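PDB 4UOP: lipoteichoic acid primase from Listeria monocytogenes, which is an enzyme of the sulfatase family whose extracellular catalytic domain holds a bound magnesium ion. Local coordinates for residues T83-G88 against Y256-L261; F227-D232 against F251-Y256; P191-L196 against I219-H224. All blocks are in the same frame, centred on the assembly; numbering follows the deposited sequence.

Overall arrangement
Coming from the N terminus, the chain passes the short helix 84-89 and meets it again at helix 246-271, where contact 1 closes the widest of the three loops. The other two contacts are nested inside that loop and follow one another in series. Contact 3 joins the start of helix 193-209 to the loop leaving strand 214-219, a central strand of the mixed sheet. Contact 2 then folds the continuation of that loop onto helix 246-271. Tyr-256 belongs to both 251-256 and 256-261, and it also touches Ser-192 and Ser-222 of contact 3. Contacts 1 and 2 thus tie helix 246-271 to the start of helix 84-89 and to the loop after strand 214-219.

Contact 1: residues T83-G88 against Y256-L261; sequences TPTLDG and YADKQL
A chi1 of 174° extends the side chain of Asp-258, its CG turned away from the backbone N, and carries it off its helix to the first turn of helix 84-89, where Thr-85 and Leu-86 offer their backbone N-H groups. The carboxylate takes both: Thr-85 N binds OD1 of Asp-258 at 2.9 Å, and Leu-86 N binds OD2 of Asp-258 at 3.1 Å. Each oxygen uses the syn lone pair, the one on the side of the other oxygen, so the two bonds form a fork that fixes the rotation of the carboxylate. Thr-85 turns OG1 to the side of its own N (chi1 -62°), which places the hydroxyl 2.9 Å from Asp-258 O and 3.1 Å from Asp-258 OD1; its one proton can serve either.

In this sulfatase-family fold the short helix 84-89 thus has its N-terminal end met by an aspartate from the long helix 246-271; the axes of segments 84-88 and 256-261 come within 8.8 Å. Thr-83 sits at the N-cap position but makes no capping bond, its OG1 being bonded to Asn-74 N instead. The two amides that grip Asp-258, at the start of a helix, would probably stabilise a negative charge on this buried residue. Thr-83 packs its CB 3.4 Å from Asp-258 OD2, the two side chains crossing at about a right angle. Farther along the helices, Leu-86 CD2 meets Leu-261 CD2 at 4.0 Å.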
loop_
_atom_site.group_PDB
_atom_site.type_symbol
_atom_site.label_atom_id
_atom_site.label_comp_id
_atom_site.label_asym_id
_atom_site.label_seq_id
_atom_site.Cartn_x
_atom_site.Cartn_y
_atom_site.Cartn_z
ATOM N N THR B 83 2.813 -28.379 -14.356
ATOM C CA THR B 83 1.573 -27.868 -14.926
ATOM C C THR B 83 1.256 -28.512 -16.274
ATOM O O THR B 83 1.176 -27.813 -17.281
ATOM C CB THR B 83 1.620 -26.324 -15.120
ATOM O OG1 THR B 83 2.685 -25.981 -16.003
ATOM C CG2 THR B 83 1.813 -25.598 -13.799
ATOM N N PRO B 84 1.038 -29.834 -16.300
ATOM C CA PRO B 84 0.713 -30.489 -17.569
ATOM C C PRO B 84 -0.574 -29.980 -18.251
ATOM O O PRO B 84 -0.621 -29.965 -19.467
ATOM C CB PRO B 84 0.591 -31.976 -17.198
ATOM C CG PRO B 84 0.293 -31.975 -15.737
ATOM C CD PRO B 84 0.984 -30.774 -15.166
ATOM N N THR B 85 -1.587 -29.559 -17.494
ATOM C CA THR B 85 -2.806 -28.982 -18.109
ATOM C C THR B 85 -2.445 -27.741 -18.911
ATOM O O THR B 85 -2.832 -27.627 -20.075
ATOM C CB THR B 85 -3.894 -28.640 -17.063
ATOM O OG1 THR B 85 -4.300 -29.829 -16.395
ATOM C CG2 THR B 85 -5.138 -28.006 -17.706
ATOM N N LEU B 86 -1.708 -26.815 -18.313
ATOM C CA LEU B 86 -1.340 -25.570 -19.012
ATOM C C LEU B 86 -0.410 -25.869 -20.175
ATOM O O LEU B 86 -0.536 -25.286 -21.231
ATOM C CB LEU B 86 -0.689 -24.557 -18.066
ATOM C CG LEU B 86 -1.545 -24.006 -16.920
ATOM C CD1 LEU B 86 -0.804 -22.870 -16.200
ATOM C CD2 LEU B 86 -2.907 -23.550 -17.399
ATOM N N ASP B 87 0.511 -26.803 -19.987
ATOM C CA ASP B 87 1.448 -27.165 -21.054
ATOM C C ASP B 87 0.698 -27.716 -22.266
ATOM O O ASP B 87 1.009 -27.357 -23.390
ATOM C CB ASP B 87 2.478 -28.178 -20.566
ATOM C CG ASP B 87 3.263 -27.693 -19.343
ATOM O OD1 ASP B 87 3.238 -26.478 -19.007
ATOM O OD2 ASP B 87 3.914 -28.544 -18.708
ATOM N N GLY B 88 -0.299 -28.566 -22.022
ATOM C CA GLY B 88 -1.139 -29.145 -23.070
ATOM C C GLY B 88 -1.970 -28.106 -23.810
ATOM O O GLY B 88 -2.196 -28.235 -25.012
ATOM N N TYR B 256 -1.491 -29.531 -7.912
ATOM C CA TYR B 256 -2.851 -29.860 -7.534
ATOM C C TYR B 256 -3.853 -28.942 -8.264
ATOM O O TYR B 256 -4.832 -29.406 -8.852
ATOM C CB TYR B 256 -3.036 -29.757 -6.023
ATOM C CG TYR B 256 -4.476 -29.856 -5.627
ATOM C CD1 TYR B 256 -5.111 -31.099 -5.525
ATOM C CD2 TYR B 256 -5.250 -28.698 -5.420
ATOM C CE1 TYR B 256 -6.454 -31.179 -5.200
ATOM C CE2 TYR B 256 -6.583 -28.779 -5.092
ATOM C CZ TYR B 256 -7.182 -30.020 -4.982
ATOM O OH TYR B 256 -8.526 -30.082 -4.677
ATOM N N ALA B 257 -3.598 -27.647 -8.210
ATOM C CA ALA B 257 -4.493 -26.676 -8.833
ATOM C C ALA B 257 -4.600 -26.912 -10.350
ATOM O O ALA B 257 -5.694 -26.868 -10.913
ATOM C CB ALA B 257 -4.023 -25.266 -8.525
ATOM N N ASP B 258 -3.474 -27.172 -10.996
ATOM C CA ASP B 258 -3.434 -27.475 -12.427
ATOM C C ASP B 258 -4.178 -28.784 -12.749
ATOM O O ASP B 258 -4.909 -28.875 -13.744
ATOM C CB ASP B 258 -1.990 -27.509 -12.913
ATOM C CG ASP B 258 -1.849 -27.965 -14.350
ATOM O OD1 ASP B 258 -1.874 -29.201 -14.621
ATOM O OD2 ASP B 258 -1.677 -27.077 -15.228
ATOM N N LYS B 259 -4.014 -29.796 -11.898
ATOM C CA LYS B 259 -4.766 -31.044 -12.071
ATOM C C LYS B 259 -6.282 -30.816 -12.042
ATOM O O LYS B 259 -7.011 -31.328 -12.892
ATOM C CB LYS B 259 -4.386 -32.042 -10.987
ATOM C CG LYS B 259 -5.096 -33.381 -11.097
ATOM C CD LYS B 259 -4.442 -34.364 -10.142
ATOM C CE LYS B 259 -5.111 -35.727 -10.153
ATOM N NZ LYS B 259 -6.036 -35.837 -9.001
ATOM N N GLN B 260 -6.756 -30.070 -11.051
ATOM C CA GLN B 260 -8.184 -29.837 -10.881
ATOM C C GLN B 260 -8.714 -28.978 -12.018
ATOM O O GLN B 260 -9.819 -29.208 -12.495
ATOM C CB GLN B 260 -8.495 -29.212 -9.519
ATOM C CG GLN B 260 -8.190 -30.146 -8.337
ATOM C CD GLN B 260 -8.837 -31.516 -8.476
ATOM O OE1 GLN B 260 -9.964 -31.640 -8.960
ATOM N NE2 GLN B 260 -8.135 -32.550 -8.027
ATOM N N LEU B 261 -7.908 -28.035 -12.479
ATOM C CA LEU B 261 -8.267 -27.255 -13.677
ATOM C C LEU B 261 -8.457 -28.156 -14.898
ATOM O O LEU B 261 -9.432 -28.019 -15.637
ATOM C CB LEU B 261 -7.211 -26.201 -13.966
ATOM C CG LEU B 261 -7.516 -25.289 -15.163
ATOM C CD1 LEU B 261 -8.745 -24.425 -14.894
ATOM C CD2 LEU B 261 -6.304 -24.433 -15.486
#

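Contact 2: residues F227-D232 against F251-Y256; sequences FDIPKD and FEAVHY
Ile-229 lays its CG1 branch across Ala-253 of helix 246-271, where the loop after strand 214-219 of the sulfatase-type alpha/beta fold doubles back on the helix that follows it. CG1 stands beside the backbone N of Ile-229 (chi1 -62°), and a second bend (chi2 -63°) swings CD1 round, so that both carbons rest on the alanine. The nearest approach is Ile-229 CG1 to Ala-253 CA at 3.5 Å; the short side chain of Ala-253 lets the isoleucine settle this close to the helix backbone.

Phe-227 directs its CB toward the same methyl, and its CB lies 3.9 Å from Ala-253 CB. Its ring stacks edge-to-face with Tyr-250, and the side chain is about 9 Å from the magnesium ion. No hydrogen bond crosses between the two segments. The polar groups look elsewhere: Glu-252 OE1 accepts from Ile-236 N, and Ile-229 O accepts from Gln-234 NE2, both in the connection leading to the helix. One turn past Glu-252, a chi1 of 170° extends the Tyr-256 ring off the helix to complete the apolar surface, its CD2 lying 4.2 Å from Ile-229 CD1.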
loop_
_atom_site.group_PDB
_atom_site.type_symbol
_atom_site.label_atom_id
_atom_site.label_comp_id
_atom_site.label_asym_id
_atom_site.label_seq_id
_atom_site.Cartn_x
_atom_site.Cartn_y
_atom_site.Cartn_z
ATOM N N PHE B 227 0.473 -22.794 0.805
ATOM C CA PHE B 227 0.599 -23.917 -0.148
ATOM C C PHE B 227 0.446 -25.284 0.525
ATOM O O PHE B 227 1.070 -26.255 0.100
ATOM C CB PHE B 227 1.934 -23.848 -0.915
ATOM C CG PHE B 227 2.321 -22.458 -1.325
ATOM C CD1 PHE B 227 1.497 -21.728 -2.150
ATOM C CD2 PHE B 227 3.493 -21.880 -0.883
ATOM C CE1 PHE B 227 1.822 -20.442 -2.519
ATOM C CE2 PHE B 227 3.833 -20.579 -1.257
ATOM C CZ PHE B 227 2.989 -19.860 -2.076
ATOM N N ASP B 228 -0.394 -25.341 1.560
ATOM C CA ASP B 228 -0.614 -26.573 2.329
ATOM C C ASP B 228 -1.599 -27.485 1.619
ATOM O O ASP B 228 -2.784 -27.183 1.561
ATOM C CB ASP B 228 -1.135 -26.233 3.730
ATOM C CG ASP B 228 -1.331 -27.466 4.599
ATOM O OD1 ASP B 228 -0.645 -28.490 4.377
ATOM O OD2 ASP B 228 -2.170 -27.402 5.524
ATOM N N ILE B 229 -1.092 -28.577 1.060
ATOM C CA ILE B 229 -1.909 -29.563 0.383
ATOM C C ILE B 229 -1.938 -30.856 1.220
ATOM O O ILE B 229 -0.894 -31.303 1.684
ATOM C CB ILE B 229 -1.297 -29.874 -0.989
ATOM C CG1 ILE B 229 -1.266 -28.610 -1.875
ATOM C CG2 ILE B 229 -2.010 -31.014 -1.677
ATOM C CD1 ILE B 229 -2.633 -28.041 -2.210
ATOM N N PRO B 230 -3.124 -31.450 1.421
ATOM C CA PRO B 230 -3.164 -32.703 2.195
ATOM C C PRO B 230 -2.235 -33.747 1.599
ATOM O O PRO B 230 -2.055 -33.796 0.381
ATOM C CB PRO B 230 -4.618 -33.146 2.057
ATOM C CG PRO B 230 -5.380 -31.876 1.910
ATOM C CD PRO B 230 -4.475 -30.931 1.157
ATOM N N LYS B 231 -1.627 -34.560 2.457
ATOM C CA LYS B 231 -0.617 -35.516 2.013
ATOM C C LYS B 231 -1.084 -36.437 0.899
ATOM O O LYS B 231 -0.327 -36.713 -0.029
ATOM C CB LYS B 231 -0.092 -36.334 3.204
ATOM C CG LYS B 231 1.025 -35.613 3.937
ATOM C CD LYS B 231 1.521 -36.373 5.161
ATOM C CE LYS B 231 3.014 -36.145 5.374
ATOM N NZ LYS B 231 3.429 -34.723 5.256
ATOM N N ASP B 232 -2.329 -36.897 0.964
ATOM C CA ASP B 232 -2.841 -37.831 -0.040
ATOM C C ASP B 232 -3.086 -37.160 -1.397
ATOM O O ASP B 232 -3.306 -37.848 -2.388
ATOM C CB ASP B 232 -4.123 -38.534 0.444
ATOM C CG ASP B 232 -5.327 -37.592 0.532
ATOM O OD1 ASP B 232 -5.290 -36.636 1.349
ATOM O OD2 ASP B 232 -6.322 -37.821 -0.200
ATOM N N PHE B 251 5.184 -25.987 -5.477
ATOM C CA PHE B 251 5.054 -26.911 -6.604
ATOM C C PHE B 251 3.959 -27.974 -6.416
ATOM O O PHE B 251 3.249 -28.304 -7.369
ATOM C CB PHE B 251 6.386 -27.602 -6.914
ATOM C CG PHE B 251 7.390 -26.750 -7.652
ATOM C CD1 PHE B 251 7.017 -25.857 -8.654
ATOM C CD2 PHE B 251 8.740 -26.883 -7.363
ATOM C CE1 PHE B 251 7.967 -25.115 -9.324
ATOM C CE2 PHE B 251 9.690 -26.131 -8.023
ATOM C CZ PHE B 251 9.307 -25.241 -9.003
ATOM N N GLU B 252 3.811 -28.526 -5.209
ATOM C CA GLU B 252 2.719 -29.472 -4.944
ATOM C C GLU B 252 1.353 -28.790 -5.121
ATOM O O GLU B 252 0.421 -29.376 -5.665
ATOM C CB GLU B 252 2.765 -30.030 -3.524
ATOM C CG GLU B 252 4.035 -30.770 -3.169
ATOM C CD GLU B 252 4.130 -32.170 -3.755
ATOM O OE1 GLU B 252 3.213 -32.633 -4.485
ATOM O OE2 GLU B 252 5.154 -32.820 -3.448
ATOM N N ALA B 253 1.245 -27.559 -4.643
ATOM C CA ALA B 253 -0.032 -26.836 -4.670
ATOM C C ALA B 253 -0.399 -26.419 -6.082
ATOM O O ALA B 253 -1.558 -26.560 -6.486
ATOM C CB ALA B 253 0.015 -25.622 -3.772
ATOM N N VAL B 254 0.573 -25.920 -6.826
ATOM C CA VAL B 254 0.338 -25.546 -8.226
ATOM C C VAL B 254 -0.029 -26.787 -9.050
ATOM O O VAL B 254 -0.922 -26.736 -9.886
ATOM C CB VAL B 254 1.558 -24.817 -8.806
ATOM C CG1 VAL B 254 1.495 -24.754 -10.321
ATOM C CG2 VAL B 254 1.653 -23.422 -8.194
ATOM N N HIS B 255 0.634 -27.916 -8.779
ATOM C CA HIS B 255 0.337 -29.142 -9.476
ATOM C C HIS B 255 -1.084 -29.604 -9.177
ATOM O O HIS B 255 -1.790 -30.034 -10.069
ATOM C CB HIS B 255 1.340 -30.241 -9.110
ATOM C CG HIS B 255 1.072 -31.540 -9.797
ATOM N ND1 HIS B 255 1.377 -31.753 -11.122
ATOM C CD2 HIS B 255 0.498 -32.680 -9.352
ATOM C CE1 HIS B 255 1.030 -32.986 -11.453
ATOM N NE2 HIS B 255 0.489 -33.565 -10.399
ATOM N N TYR B 256 -1.491 -29.531 -7.912
ATOM C CA TYR B 256 -2.851 -29.860 -7.534
ATOM C C TYR B 256 -3.853 -28.942 -8.264
ATOM O O TYR B 256 -4.832 -29.406 -8.852
ATOM C CB TYR B 256 -3.036 -29.757 -6.023
ATOM C CG TYR B 256 -4.476 -29.856 -5.627
ATOM C CD1 TYR B 256 -5.111 -31.099 -5.525
ATOM C CD2 TYR B 256 -5.250 -28.698 -5.420
ATOM C CE1 TYR B 256 -6.454 -31.179 -5.200
ATOM C CE2 TYR B 256 -6.583 -28.779 -5.092
ATOM C CZ TYR B 256 -7.182 -30.020 -4.982
ATOM O OH TYR B 256 -8.526 -30.082 -4.677
#

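Contact 3: residues P191-L196 against I219-H224; sequences PSDEVL and ISVSSH
At the end of strand 214-219, beside the metal site, the chain makes a type I beta turn from Val-221 to His-224, and Asp-193 in the first turn of helix 193-209 holds its opening residues. CG of Asp-193 stands beside its own backbone N (chi1 -69°), which carries the carboxylate across to the loop. OD1 of Asp-193 then accepts two neighbouring amides. Val-221 N comes in on the syn lone pair of Asp-193 OD1 at 2.9 Å, and that bond is straight (179°). Ser-222 N, 3.1 Å from the same Asp-193 OD1, approaches from above the carboxylate plane, 41° out of it. The loop answers in kind: Ser-222 OG accepts the backbone N-H of Asp-193 at 3.0 Å, so the two residues grip each other through side chain and backbone.

This is the C-terminal end of the parallel strands in the mixed sheet of the sulfatase fold, where the loop lies against Glu-66, a ligand of the magnesium ion. Ser-220 OG bonds with Glu-66 N and Ser-223 OG with Glu-66 O, which probably steadies the backbone of this magnesium ligand from the second shell. A water joins Asp-193 to these two serines, donating to Asp-193 OD2 at 2.8 Å and to Ser-223 OG at 2.6 Å and also bonding to Ser-220 OG. A second water bonds Ser-222 OG at 2.8 Å and lies within reach of Pro-191 O.

At the helix start, Ser-192 is the N-cap: its OG accepts from Val-195 N at 3.3 Å and also bonds Asp-185. One turn on, the CD2 methyl of Leu-196 packs on the loop backbone, 3.7 Å from Ile-219 O and alongside Ser-220 CA. Past the turn, His-224 packs on Asp-244 of the second subunit.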
loop_
_atom_site.group_PDB
_atom_site.type_symbol
_atom_site.label_atom_id
_atom_site.label_comp_id
_atom_site.label_asym_id
_atom_site.label_seq_id
_atom_site.Cartn_x
_atom_site.Cartn_y
_atom_site.Cartn_z
ATOM N N PRO B 191 -12.967 -24.475 0.938
ATOM C CA PRO B 191 -13.055 -25.666 0.118
ATOM C C PRO B 191 -12.083 -25.662 -1.067
ATOM O O PRO B 191 -11.750 -24.602 -1.617
ATOM C CB PRO B 191 -14.515 -25.679 -0.328
ATOM C CG PRO B 191 -15.244 -24.987 0.782
ATOM C CD PRO B 191 -14.294 -23.958 1.317
ATOM N N SER B 192 -11.655 -26.860 -1.442
ATOM C CA SER B 192 -10.619 -27.054 -2.434
ATOM C C SER B 192 -11.060 -26.562 -3.805
ATOM O O SER B 192 -12.257 -26.376 -4.047
ATOM C CB SER B 192 -10.279 -28.535 -2.523
ATOM O OG SER B 192 -11.385 -29.266 -3.014
ATOM N N ASP B 193 -10.085 -26.371 -4.695
ATOM C CA ASP B 193 -10.382 -26.111 -6.101
ATOM C C ASP B 193 -11.264 -27.218 -6.696
ATOM O O ASP B 193 -12.073 -26.941 -7.568
ATOM C CB ASP B 193 -9.105 -25.995 -6.939
ATOM C CG ASP B 193 -8.294 -24.739 -6.636
ATOM O OD1 ASP B 193 -8.730 -23.859 -5.853
ATOM O OD2 ASP B 193 -7.192 -24.640 -7.209
ATOM N N GLU B 194 -11.095 -28.473 -6.260
ATOM C CA GLU B 194 -11.974 -29.541 -6.735
ATOM C C GLU B 194 -13.441 -29.229 -6.427
ATOM O O GLU B 194 -14.298 -29.424 -7.263
ATOM C CB GLU B 194 -11.608 -30.909 -6.144
ATOM C CG GLU B 194 -12.429 -32.052 -6.727
ATOM C CD GLU B 194 -11.860 -33.435 -6.417
ATOM O OE1 GLU B 194 -11.038 -33.565 -5.486
ATOM O OE2 GLU B 194 -12.237 -34.403 -7.120
ATOM N N VAL B 195 -13.715 -28.733 -5.228
ATOM C CA VAL B 195 -15.086 -28.383 -4.832
ATOM C C VAL B 195 -15.566 -27.155 -5.637
ATOM O O VAL B 195 -16.725 -27.099 -6.061
ATOM C CB VAL B 195 -15.173 -28.117 -3.316
ATOM C CG1 VAL B 195 -16.533 -27.574 -2.926
ATOM C CG2 VAL B 195 -14.871 -29.400 -2.526
ATOM N N LEU B 196 -14.667 -26.194 -5.855
ATOM C CA LEU B 196 -14.982 -25.008 -6.667
ATOM C C LEU B 196 -15.524 -25.437 -8.016
ATOM O O LEU B 196 -16.646 -25.057 -8.405
ATOM C CB LEU B 196 -13.736 -24.124 -6.849
ATOM C CG LEU B 196 -13.832 -22.993 -7.879
ATOM C CD1 LEU B 196 -14.807 -21.933 -7.393
ATOM C CD2 LEU B 196 -12.462 -22.408 -8.132
ATOM N N ILE B 219 -12.516 -17.992 -9.187
ATOM C CA ILE B 219 -11.303 -17.557 -8.534
ATOM C C ILE B 219 -10.803 -18.757 -7.722
ATOM O O ILE B 219 -11.434 -19.121 -6.804
ATOM C CB ILE B 219 -11.571 -16.379 -7.573
ATOM C CG1 ILE B 219 -12.396 -15.307 -8.281
ATOM C CG2 ILE B 219 -10.301 -15.759 -7.079
ATOM C CD1 ILE B 219 -11.643 -14.672 -9.372
ATOM N N SER B 220 -9.669 -19.322 -8.109
ATOM C CA SER B 220 -9.094 -20.475 -7.424
ATOM C C SER B 220 -8.445 -20.086 -6.114
ATOM O O SER B 220 -8.271 -18.925 -5.882
ATOM C CB SER B 220 -8.107 -21.206 -8.312
ATOM O OG SER B 220 -6.886 -20.618 -8.257
ATOM N N VAL B 221 -8.166 -21.047 -5.235
ATOM C CA VAL B 221 -7.592 -20.699 -3.966
ATOM C C VAL B 221 -6.611 -21.696 -3.374
ATOM O O VAL B 221 -5.918 -21.359 -2.516
ATOM C CB VAL B 221 -8.669 -20.309 -2.943
ATOM C CG1 VAL B 221 -9.257 -21.530 -2.326
ATOM C CG2 VAL B 221 -8.127 -19.403 -1.872
ATOM N N SER B 222 -6.621 -22.911 -3.864
ATOM C CA SER B 222 -5.843 -23.973 -3.236
ATOM C C SER B 222 -4.330 -23.730 -3.289
ATOM O O SER B 222 -3.595 -24.256 -2.501
ATOM C CB SER B 222 -6.199 -25.344 -3.793
ATOM O OG SER B 222 -7.484 -25.697 -3.435
ATOM N N SER B 223 -3.898 -22.991 -4.289
ATOM C CA SER B 223 -2.491 -22.645 -4.411
ATOM C C SER B 223 -2.128 -21.295 -3.751
ATOM O O SER B 223 -1.078 -20.701 -4.061
ATOM C CB SER B 223 -2.046 -22.723 -5.876
ATOM O OG SER B 223 -2.940 -21.995 -6.722
ATOM N N HIS B 224 -2.956 -20.828 -2.817
ATOM C CA HIS B 224 -2.616 -19.664 -1.980
ATOM C C HIS B 224 -1.557 -20.108 -0.963
ATOM O O HIS B 224 -1.574 -21.266 -0.513
ATOM C CB HIS B 224 -3.847 -19.164 -1.215
ATOM C CG HIS B 224 -3.757 -17.737 -0.759
ATOM N ND1 HIS B 224 -3.028 -17.340 0.342
ATOM C CD2 HIS B 224 -4.311 -16.610 -1.267
ATOM C CE1 HIS B 224 -3.152 -16.030 0.504
ATOM N NE2 HIS B 224 -3.926 -15.564 -0.462
HETATM O O HOH W 1 -8.672 -24.515 -1.208
HETATM O O HOH W 2 -5.547 -22.447 -6.794
#